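Local coordinates for AlgW protein (Pseudomonas aeruginosa, PDB 7CO3), which is an HtrA-type protease, probably acting as a serine endopeptidase, that pairs a trypsin-like domain with a PDZ domain and is captured here with a tripeptide, at residues Ala67-Lys73 with Glu103-Ala109. The protein carries 1 engineered substitution. Sequence-based numbering, arbitrary orientation.
Sequences ANLYTTK and ESSLGSA
Thr-71 and Ser-105 form a hydrogen-bonded pair of the two antiparallel strands: Thr-71 N gives a nearly straight bond to Ser-105 O (2.9 Å, 176° at the hydrogen), and Ser-105 N returns one to Thr-71 O. The same two-way exchange joins Ala-67 with Ala-109. At Leu-69 and Gly-107 it is uneven, since Leu-69 N points straight at Gly-107 O but reaches it from above the carbonyl plane, while the return bond from Gly-107 N is bent and weak. Farther along, Lys-73 N bonds to Glu-103 O at 2.7 Å. Between these pairs, CA-H...O contacts add to the pairing, as from Leu-106 CA to Leu-69 O. The pairing joins the first two strands of the N-terminal six-stranded barrel of the trypsin-like, chymotrypsin-fold protease domain; strand 130-134 flanks 66-72 on its other edge and closes the barrel. Among apolar contacts, Leu-69 CG lies 3.7 Å from Ala-109 CB on the face that also meets Val-133, Thr-120 and Val-124. On the face of Tyr-70 and Leu-106, the leucine's CD1 meets the phenol ring at its edge, in plane, 3.4 Å from Tyr-70 CD1; with CG anti to the carbonyl carbon (chi1 -52°), the ring runs back toward Asn-68, whose ND2 gives a weak bond to Tyr-70 OH. On the face of Leu-69 and Ala-109, Thr-71 OG1 and Ser-105 OG stand 2.9 Å apart and both bond the same water. Ser-108 OG bonds to Gly-225 O, and the Ser-108 backbone to that of Ala-227, the engineered residue at the family's nucleophilic serine position, so the strand reaches the active-site loop.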
# COMPACT_ATOMS: atom_id res chain seq x y z
N ALA B 67 -19.17 -11.20 5.62
CA ALA B 67 -18.90 -12.29 6.56
C ALA B 67 -17.53 -12.87 6.28
O ALA B 67 -16.98 -12.72 5.19
CB ALA B 67 -19.96 -13.40 6.44
N ASN B 68 -17.00 -13.59 7.29
CA ASN B 68 -15.84 -14.45 7.12
C ASN B 68 -16.25 -15.87 6.72
O ASN B 68 -17.24 -16.42 7.22
CB ASN B 68 -15.01 -14.49 8.41
CG ASN B 68 -14.49 -13.11 8.82
OD1 ASN B 68 -14.40 -12.22 8.00
ND2 ASN B 68 -14.17 -12.95 10.09
N LEU B 69 -15.46 -16.47 5.84
CA LEU B 69 -15.63 -17.85 5.40
C LEU B 69 -14.44 -18.67 5.88
O LEU B 69 -13.28 -18.26 5.70
CB LEU B 69 -15.73 -17.96 3.87
CG LEU B 69 -16.98 -17.50 3.09
CD1 LEU B 69 -16.92 -18.01 1.67
CD2 LEU B 69 -18.34 -17.92 3.75
N TYR B 70 -14.73 -19.83 6.48
CA TYR B 70 -13.76 -20.84 6.90
C TYR B 70 -14.18 -22.16 6.28
O TYR B 70 -15.25 -22.67 6.61
CB TYR B 70 -13.69 -20.98 8.42
CG TYR B 70 -13.50 -19.67 9.13
CD1 TYR B 70 -12.27 -19.02 9.09
CD2 TYR B 70 -14.54 -19.07 9.80
CE1 TYR B 70 -12.08 -17.81 9.72
CE2 TYR B 70 -14.38 -17.85 10.42
CZ TYR B 70 -13.15 -17.23 10.38
OH TYR B 70 -12.99 -16.03 11.01
N THR B 71 -13.34 -22.69 5.39
CA THR B 71 -13.65 -23.87 4.60
C THR B 71 -12.64 -24.98 4.91
O THR B 71 -11.44 -24.72 5.11
CB THR B 71 -13.67 -23.55 3.09
OG1 THR B 71 -12.36 -23.17 2.62
CG2 THR B 71 -14.63 -22.43 2.79
N THR B 72 -13.13 -26.21 4.98
CA THR B 72 -12.29 -27.38 5.15
C THR B 72 -12.48 -28.30 3.96
O THR B 72 -13.61 -28.50 3.50
CB THR B 72 -12.55 -28.11 6.47
OG1 THR B 72 -13.96 -28.21 6.68
CG2 THR B 72 -11.96 -27.33 7.62
N LYS B 73 -11.37 -28.83 3.46
CA LYS B 73 -11.26 -29.55 2.19
C LYS B 73 -10.16 -30.59 2.33
O LYS B 73 -9.42 -30.59 3.32
CB LYS B 73 -10.94 -28.58 1.04
CG LYS B 73 -10.98 -29.18 -0.35
CD LYS B 73 -10.08 -28.45 -1.32
CE LYS B 73 -10.54 -28.65 -2.77
NZ LYS B 73 -10.63 -30.09 -3.16
N GLU B 103 -6.00 -28.01 3.82
CA GLU B 103 -7.19 -28.65 4.36
C GLU B 103 -8.14 -27.67 5.04
O GLU B 103 -9.35 -27.87 5.02
CB GLU B 103 -6.82 -29.75 5.34
CG GLU B 103 -8.01 -30.58 5.81
CD GLU B 103 -7.96 -30.93 7.27
OE1 GLU B 103 -6.95 -30.60 7.91
OE2 GLU B 103 -8.93 -31.54 7.76
N SER B 104 -7.60 -26.64 5.67
CA SER B 104 -8.40 -25.51 6.12
C SER B 104 -7.95 -24.26 5.37
O SER B 104 -6.75 -24.07 5.14
CB SER B 104 -8.30 -25.31 7.64
OG SER B 104 -7.13 -24.60 7.99
N SER B 105 -8.90 -23.42 4.97
CA SER B 105 -8.59 -22.16 4.30
C SER B 105 -9.68 -21.14 4.60
O SER B 105 -10.74 -21.46 5.15
CB SER B 105 -8.39 -22.36 2.80
OG SER B 105 -9.43 -23.16 2.28
N LEU B 106 -9.41 -19.90 4.21
CA LEU B 106 -10.10 -18.71 4.72
C LEU B 106 -10.55 -17.86 3.54
O LEU B 106 -9.99 -17.96 2.45
CB LEU B 106 -9.19 -17.87 5.59
CG LEU B 106 -9.27 -17.94 7.09
CD1 LEU B 106 -9.32 -19.39 7.50
CD2 LEU B 106 -8.03 -17.26 7.63
N GLY B 107 -11.51 -16.98 3.79
CA GLY B 107 -12.01 -16.11 2.74
C GLY B 107 -13.09 -15.20 3.30
O GLY B 107 -13.24 -15.06 4.52
N SER B 108 -13.80 -14.54 2.39
CA SER B 108 -14.90 -13.66 2.77
C SER B 108 -16.09 -13.95 1.85
O SER B 108 -15.98 -14.72 0.90
CB SER B 108 -14.50 -12.18 2.67
OG SER B 108 -13.19 -11.98 3.18
N ALA B 109 -17.22 -13.31 2.14
CA ALA B 109 -18.43 -13.48 1.35
C ALA B 109 -19.36 -12.32 1.64
O ALA B 109 -19.25 -11.66 2.67
CB ALA B 109 -19.14 -14.81 1.63
O HOH W 1 -10.98 -21.48 1.33